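Local structure of alpha,alpha-trehalose-phosphate synthase (UDP-forming) (5V0T) at residues F194-D199 / A405-D410; D205-E210 / I225-R230; S220-I225 / A235-G240. The protein is a family 20 glycosyltransferase of the GT-B fold, whose two Rossmann-like domains face each other across a cleft, with UDP bound in this model. All coordinates share one frame; numbering follows the deposited sequence.

Contact 1 of 3, residues F194-D199 / A405-D410; sequences FQTAPD and AAQELD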
# COMPACT_ATOMS: atom_id res chain seq x y z
N PHE A 194 -9.68 5.40 7.47
CA PHE A 194 -8.54 4.53 7.70
C PHE A 194 -8.81 3.19 7.01
O PHE A 194 -9.93 2.91 6.58
CB PHE A 194 -8.27 4.36 9.20
CG PHE A 194 -8.09 5.67 9.94
CD1 PHE A 194 -6.88 6.34 9.91
CD2 PHE A 194 -9.16 6.25 10.64
CE1 PHE A 194 -6.73 7.56 10.57
CE2 PHE A 194 -9.00 7.45 11.31
CZ PHE A 194 -7.79 8.11 11.27
N GLN A 195 -7.76 2.37 6.88
CA GLN A 195 -7.92 1.10 6.16
C GLN A 195 -8.79 0.11 6.94
O GLN A 195 -9.69 -0.51 6.37
CB GLN A 195 -6.55 0.48 5.85
CG GLN A 195 -5.72 1.27 4.85
CD GLN A 195 -6.05 0.89 3.41
OE1 GLN A 195 -7.15 0.41 3.11
NE2 GLN A 195 -5.08 1.09 2.51
N THR A 196 -8.51 -0.06 8.24
CA THR A 196 -9.09 -1.16 9.00
C THR A 196 -9.58 -0.69 10.37
O THR A 196 -9.24 0.40 10.84
CB THR A 196 -8.09 -2.31 9.21
OG1 THR A 196 -7.02 -1.85 10.06
CG2 THR A 196 -7.53 -2.81 7.86
N ALA A 197 -10.37 -1.54 11.02
CA ALA A 197 -10.87 -1.22 12.36
C ALA A 197 -9.74 -0.97 13.37
O ALA A 197 -9.88 -0.04 14.18
CB ALA A 197 -11.82 -2.33 12.84
N PRO A 198 -8.63 -1.72 13.38
CA PRO A 198 -7.57 -1.39 14.35
C PRO A 198 -6.91 -0.05 14.07
O PRO A 198 -6.45 0.60 15.02
CB PRO A 198 -6.59 -2.56 14.20
CG PRO A 198 -7.44 -3.69 13.70
CD PRO A 198 -8.40 -3.03 12.75
N ASP A 199 -6.86 0.38 12.80
CA ASP A 199 -6.34 1.72 12.49
C ASP A 199 -7.22 2.79 13.11
O ASP A 199 -6.74 3.71 13.78
CB ASP A 199 -6.27 1.91 10.97
CG ASP A 199 -5.28 0.97 10.32
OD1 ASP A 199 -4.13 0.91 10.81
OD2 ASP A 199 -5.67 0.26 9.36
N ALA A 405 -5.14 -6.45 4.65
CA ALA A 405 -5.98 -7.42 3.95
C ALA A 405 -6.29 -8.66 4.79
O ALA A 405 -7.26 -9.36 4.50
CB ALA A 405 -5.30 -7.84 2.64
N ALA A 406 -5.48 -8.96 5.82
CA ALA A 406 -5.77 -10.13 6.65
C ALA A 406 -7.06 -9.98 7.44
O ALA A 406 -7.62 -10.99 7.88
CB ALA A 406 -4.62 -10.40 7.63
N GLN A 407 -7.55 -8.75 7.64
CA GLN A 407 -8.81 -8.58 8.35
C GLN A 407 -10.00 -9.12 7.56
O GLN A 407 -11.04 -9.40 8.16
CB GLN A 407 -9.06 -7.11 8.69
CG GLN A 407 -8.06 -6.48 9.65
CD GLN A 407 -8.13 -7.06 11.04
OE1 GLN A 407 -7.17 -7.64 11.53
NE2 GLN A 407 -9.28 -6.90 11.69
N GLU A 408 -9.88 -9.30 6.24
CA GLU A 408 -11.01 -9.78 5.46
C GLU A 408 -10.75 -11.07 4.70
O GLU A 408 -11.72 -11.75 4.36
CB GLU A 408 -11.50 -8.69 4.48
CG GLU A 408 -10.43 -7.94 3.68
CD GLU A 408 -10.91 -6.57 3.11
OE1 GLU A 408 -12.12 -6.35 2.86
OE2 GLU A 408 -10.04 -5.70 2.91
N LEU A 409 -9.49 -11.45 4.47
CA LEU A 409 -9.17 -12.59 3.60
C LEU A 409 -9.06 -13.87 4.43
O LEU A 409 -7.96 -14.36 4.72
CB LEU A 409 -7.89 -12.33 2.82
CG LEU A 409 -7.97 -11.24 1.77
CD1 LEU A 409 -6.69 -11.21 0.93
CD2 LEU A 409 -9.22 -11.45 0.91
N ASP A 410 -10.22 -14.44 4.77
CA ASP A 410 -10.24 -15.59 5.67
C ASP A 410 -9.60 -16.84 5.07
O ASP A 410 -9.07 -17.68 5.81
CB ASP A 410 -11.68 -15.91 6.08
CG ASP A 410 -12.15 -15.08 7.25
OD1 ASP A 410 -11.31 -14.76 8.12
OD2 ASP A 410 -13.35 -14.76 7.30

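Contact 2 of 3, residues D205-E210 / I225-R230; sequences DYIVNE and IHAFGR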
# COMPACT_ATOMS: atom_id res chain seq x y z
N ASP A 205 -7.87 6.00 20.17
CA ASP A 205 -7.08 5.86 21.39
C ASP A 205 -6.22 7.10 21.63
O ASP A 205 -6.12 7.59 22.76
CB ASP A 205 -6.22 4.60 21.31
CG ASP A 205 -5.61 4.21 22.64
OD1 ASP A 205 -6.36 4.13 23.63
OD2 ASP A 205 -4.39 3.95 22.69
N TYR A 206 -5.59 7.62 20.58
CA TYR A 206 -4.83 8.87 20.73
C TYR A 206 -5.74 10.02 21.11
O TYR A 206 -5.45 10.79 22.04
CB TYR A 206 -4.06 9.18 19.44
CG TYR A 206 -3.18 10.43 19.57
CD1 TYR A 206 -3.72 11.70 19.43
CD2 TYR A 206 -1.83 10.32 19.86
CE1 TYR A 206 -2.94 12.84 19.58
CE2 TYR A 206 -1.04 11.45 19.99
CZ TYR A 206 -1.60 12.71 19.85
OH TYR A 206 -0.83 13.84 20.00
N ILE A 207 -6.86 10.18 20.39
CA ILE A 207 -7.80 11.27 20.67
C ILE A 207 -8.21 11.27 22.14
O ILE A 207 -8.21 12.31 22.81
CB ILE A 207 -9.02 11.17 19.74
CG1 ILE A 207 -8.64 11.45 18.28
CG2 ILE A 207 -10.14 12.10 20.22
CD1 ILE A 207 -8.19 12.87 18.01
N VAL A 208 -8.58 10.09 22.66
CA VAL A 208 -9.11 10.02 24.02
C VAL A 208 -7.99 10.14 25.05
O VAL A 208 -8.13 10.87 26.04
CB VAL A 208 -9.92 8.72 24.21
CG1 VAL A 208 -10.24 8.49 25.67
CG2 VAL A 208 -11.19 8.76 23.37
N ASN A 209 -6.87 9.47 24.83
CA ASN A 209 -5.85 9.32 25.86
C ASN A 209 -4.67 10.27 25.73
O ASN A 209 -3.95 10.46 26.71
CB ASN A 209 -5.34 7.88 25.89
CG ASN A 209 -6.38 6.93 26.42
OD1 ASN A 209 -6.92 7.15 27.49
ND2 ASN A 209 -6.69 5.89 25.65
N GLU A 210 -4.46 10.88 24.56
CA GLU A 210 -3.40 11.86 24.38
C GLU A 210 -3.89 13.25 24.01
O GLU A 210 -3.18 14.22 24.28
CB GLU A 210 -2.39 11.37 23.32
CG GLU A 210 -1.83 9.99 23.60
CD GLU A 210 -1.07 9.91 24.93
OE1 GLU A 210 -0.57 10.96 25.40
OE2 GLU A 210 -0.97 8.80 25.49
N ILE A 225 -15.98 12.59 16.16
CA ILE A 225 -14.79 12.96 16.90
C ILE A 225 -14.95 14.39 17.41
O ILE A 225 -15.35 15.28 16.65
CB ILE A 225 -13.52 12.84 16.03
CG1 ILE A 225 -13.41 11.46 15.39
CG2 ILE A 225 -12.31 13.16 16.88
CD1 ILE A 225 -13.21 10.34 16.40
N HIS A 226 -14.62 14.60 18.68
CA HIS A 226 -14.51 15.94 19.24
C HIS A 226 -13.12 16.09 19.82
O HIS A 226 -12.75 15.37 20.76
CB HIS A 226 -15.56 16.18 20.34
CG HIS A 226 -16.97 16.16 19.85
ND1 HIS A 226 -17.65 17.31 19.49
CD2 HIS A 226 -17.85 15.15 19.69
CE1 HIS A 226 -18.88 17.00 19.13
NE2 HIS A 226 -19.03 15.69 19.24
N ALA A 227 -12.33 17.01 19.26
CA ALA A 227 -10.97 17.22 19.73
C ALA A 227 -10.45 18.53 19.17
O ALA A 227 -10.82 18.95 18.07
CB ALA A 227 -10.05 16.06 19.32
N PHE A 228 -9.59 19.19 19.96
CA PHE A 228 -8.95 20.44 19.56
C PHE A 228 -9.98 21.50 19.18
O PHE A 228 -9.76 22.31 18.28
CB PHE A 228 -7.97 20.23 18.41
CG PHE A 228 -6.92 19.21 18.67
CD1 PHE A 228 -5.81 19.52 19.45
CD2 PHE A 228 -7.02 17.94 18.12
CE1 PHE A 228 -4.83 18.57 19.69
CE2 PHE A 228 -6.04 16.99 18.35
CZ PHE A 228 -4.94 17.30 19.14
N GLY A 229 -11.13 21.48 19.86
CA GLY A 229 -12.21 22.39 19.53
C GLY A 229 -12.98 22.08 18.27
O GLY A 229 -13.92 22.81 17.94
N ARG A 230 -12.63 21.02 17.55
CA ARG A 230 -13.26 20.72 16.28
C ARG A 230 -14.16 19.50 16.40
O ARG A 230 -14.03 18.69 17.33
CB ARG A 230 -12.19 20.51 15.20
CG ARG A 230 -11.20 21.68 15.14
CD ARG A 230 -10.40 21.73 13.86
NE ARG A 230 -10.91 22.76 12.96
CZ ARG A 230 -11.89 22.56 12.08
NH1 ARG A 230 -12.46 21.36 11.99
NH2 ARG A 230 -12.30 23.55 11.31

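Contact 3 of 3, residues S220-I225 / A235-G240; sequences SGPLTI and AAYPIG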
# COMPACT_ATOMS: atom_id res chain seq x y z
N SER A 220 -25.40 6.43 11.95
CA SER A 220 -25.08 6.55 10.53
C SER A 220 -23.97 5.58 10.14
O SER A 220 -23.98 5.03 9.03
CB SER A 220 -24.67 7.99 10.21
OG SER A 220 -24.52 8.18 8.82
N GLY A 221 -23.01 5.34 11.03
CA GLY A 221 -21.88 4.50 10.72
C GLY A 221 -20.58 5.06 11.26
O GLY A 221 -19.94 4.47 12.14
N PRO A 222 -20.13 6.20 10.72
CA PRO A 222 -18.87 6.78 11.19
C PRO A 222 -18.99 7.30 12.61
O PRO A 222 -20.06 7.73 13.06
CB PRO A 222 -18.61 7.93 10.21
CG PRO A 222 -19.55 7.70 9.05
CD PRO A 222 -20.73 6.99 9.63
N LEU A 223 -17.87 7.24 13.33
CA LEU A 223 -17.79 7.84 14.65
C LEU A 223 -17.77 9.36 14.53
O LEU A 223 -17.34 9.92 13.52
CB LEU A 223 -16.53 7.38 15.38
CG LEU A 223 -16.26 5.88 15.33
CD1 LEU A 223 -14.95 5.55 16.02
CD2 LEU A 223 -17.41 5.14 15.98
N THR A 224 -18.24 10.03 15.58
CA THR A 224 -18.08 11.47 15.70
C THR A 224 -16.90 11.75 16.62
O THR A 224 -16.83 11.20 17.73
CB THR A 224 -19.35 12.12 16.25
OG1 THR A 224 -20.45 11.75 15.42
CG2 THR A 224 -19.21 13.64 16.28
N ILE A 225 -15.98 12.59 16.16
CA ILE A 225 -14.79 12.96 16.90
C ILE A 225 -14.95 14.39 17.41
O ILE A 225 -15.35 15.28 16.65
CB ILE A 225 -13.52 12.84 16.03
CG1 ILE A 225 -13.41 11.46 15.39
CG2 ILE A 225 -12.31 13.16 16.88
CD1 ILE A 225 -13.21 10.34 16.40
N ALA A 235 -14.02 6.84 10.16
CA ALA A 235 -14.47 5.47 9.95
C ALA A 235 -13.39 4.69 9.21
O ALA A 235 -12.37 5.25 8.79
CB ALA A 235 -15.80 5.42 9.18
N ALA A 236 -13.63 3.39 9.06
CA ALA A 236 -12.74 2.50 8.32
C ALA A 236 -13.34 2.16 6.97
O ALA A 236 -14.54 1.88 6.87
CB ALA A 236 -12.46 1.21 9.12
N TYR A 237 -12.51 2.20 5.92
CA TYR A 237 -12.93 1.89 4.55
C TYR A 237 -11.80 1.11 3.89
O TYR A 237 -10.85 1.70 3.38
CB TYR A 237 -13.22 3.17 3.75
CG TYR A 237 -14.17 4.16 4.40
CD1 TYR A 237 -13.71 5.08 5.34
CD2 TYR A 237 -15.51 4.20 4.05
CE1 TYR A 237 -14.57 6.01 5.93
CE2 TYR A 237 -16.39 5.12 4.64
CZ TYR A 237 -15.90 6.02 5.57
OH TYR A 237 -16.74 6.94 6.15
N PRO A 238 -11.85 -0.22 3.92
CA PRO A 238 -10.73 -1.01 3.36
C PRO A 238 -10.70 -0.93 1.85
O PRO A 238 -11.68 -1.24 1.18
CB PRO A 238 -11.03 -2.44 3.85
CG PRO A 238 -12.52 -2.46 4.09
CD PRO A 238 -12.88 -1.07 4.55
N ILE A 239 -9.56 -0.48 1.29
CA ILE A 239 -9.47 -0.35 -0.15
C ILE A 239 -9.46 -1.74 -0.79
O ILE A 239 -8.87 -2.69 -0.26
CB ILE A 239 -8.22 0.46 -0.54
CG1 ILE A 239 -8.34 0.94 -1.99
CG2 ILE A 239 -6.94 -0.36 -0.35
CD1 ILE A 239 -7.28 1.95 -2.39
N GLY A 240 -10.16 -1.86 -1.91
CA GLY A 240 -10.24 -3.13 -2.61
C GLY A 240 -9.68 -3.09 -4.02
O GLY A 240 -8.91 -2.19 -4.37

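Contact 1 of 3, residues F194-D199 / A405-D410
Gln407 reaches Thr196 and Pro198 with two different parts of its side chain. Its CG meets the methyl of Thr196, with Thr196 CG2 to Gln407 CG at 4.1 Å. Its amide end lies against the proline ring, with Pro198 CD to Gln407 NE2 also at 4.1 Å. The side chains of Thr196 and Gln407 cross at about a right angle, whereas Pro198 and Gln407 approach from opposite directions. A bend at chi2 (-67°) folds the amide out of the extended course and brings NE2 to the proline. No hydrogen bond spans the two segments, so the contact is light van der Waals packing. Gln407 is largely exposed, while Thr196 is buried.

Thr196 is fixed from its own side. It is the N-cap of helix 197-209, and its hydroxyl sits between backbone N and carbonyl carbon (chi1 67°). Thr196 OG1 donates to Asp199 OD2 at 2.6 Å, from above the carboxylate plane. A weak bond from Thr196 N goes to the same oxygen, as in one half of a capping box. Asp199 OD1 takes the backbone N of Phe167. With the hydroxyl held there, CG2 is the branch that faces Gln407.

On the other segment, Ala405 O accepts from both Glu408 N and Leu409 N. Glu408 makes a salt bridge with Lys383. The helix start follows strand 191-194 of one sheet, and Gln407 ends a short 3-10 turn in a loop between strands 396-400 and 413-415 of the other. A loop of one domain meeting the N-cap of a helix of the other is the kind of packing found where the two domains of a GT-B fold adjoin.

Contact 2 of 3, residues D205-E210 / I225-R230
Ile207 of helix 197-209 points its CB toward strand 223-227 and meets it with both branches. The first branch, CG2, lies anti to the backbone N (chi1 -68° for CG1). It reaches Ile225 CG2 at 4.1 Å, and Ala227 CB lies equally close to Ile207 CG2. Between these two apolar groups runs the strand backbone, and His226 O comes to 4.2 Å from Ile207 CG2. The second branch leads through CG1 to the tip. There Ile207 CD1 rests on the methyl of Ala227, with CB at 3.9 Å. Ala227 CB is thus touched by both ends of the isoleucine fork.

Ile207 also packs on Val183 of helix 179-186, and Ile225 on Leu232 and Ala234 of the next strand. The axes of 205-209 and 225-227 approach to 9.3 Å, with 44° between their directions.

Just beyond Ala227 the chain reverses. Ala227 N bonds to Arg230 O, and Arg230 N returns to Ala227 O at 2.8 Å. Phe228 and Gly229 both have positive phi. This is a beta hairpin with a two-residue type I' turn. A helix packs against its first strand, and the hairpin extends the sheet of a Rossmann-like GT-B domain.

Contact 3 of 3, residues S220-I225 / A235-G240
Pro222 packs closely on Ala235. Pro222 CB lies 3.9 Å from Ala235 CB, and the same methyl is equally near Pro222 CA. The two CA atoms are 4.8 Å apart, the closest CA pair between the segments. Farther round the proline ring, Pro222 CG comes to 4.1 Å from Tyr237 OH. Ala235 and Tyr237 are two residues apart, and both reach the same proline. The tyrosine does so because its ring runs back beside its own backbone N (chi1 -52°), which brings the hydroxyl beside CG of Pro222, the two side chains crossing at a slant.

This packed part is further closed by helix 454-466. The hydroxyl of Tyr237 is satisfied by a hydrogen bond to Asp464 OD2, and its ring meets Phe461 edge-to-face. Pro222 touches Asp464 as well. The proline therefore lies close to a polar group that already has its partner.

The other side of the contact is much looser. Ser220 is exposed and poorly ordered, and it makes no contact with 235-240. Gly221 is exposed too. At its backbone angles (phi 138°, psi -66°) a CB would be jammed against the carbonyl O of Ser220. This lead-in to strand 223-227 is held by Ser218, whose OG bonds to both Gly221 N and Pro222 O.

No hydrogen bond joins the two segments. Regular pairing starts one step inward, where Leu223 bonds to Ala234, and goes on with Ile225 and Leu232. On its other flank Ala235 bonds to Leu192 and Phe194 of parallel strand 191-194. This is the open end of a beta hairpin, where the antiparallel arm leaves a strand that also edges the parallel core of a Rossmann-like domain, packed against helix 454-466, the last helix of the model.

Contacts 2 and 3 both lie along the hairpin 223-227/230-236 and share Ile225, with centres 16 Å apart. Contact 2 sits near its turn and contact 3 at its open end. Contact 1 is linked to contact 3 through the sheet: Phe194 O to Tyr237 N at 2.8 Å and Phe194 N to Ala235 O at 3.0 Å are probable hydrogen bonds. Glu408 also packs on Pro238. Contacts 1 and 2 use opposite ends of helix 197-209, do not touch, and have centres 23 Å apart. Contact 1 does not line the ligand sites: the side chain of Thr196 is about 12 Å from UDP and about 13 Å from 6-O-phosphono-alpha-D-glucopyranose.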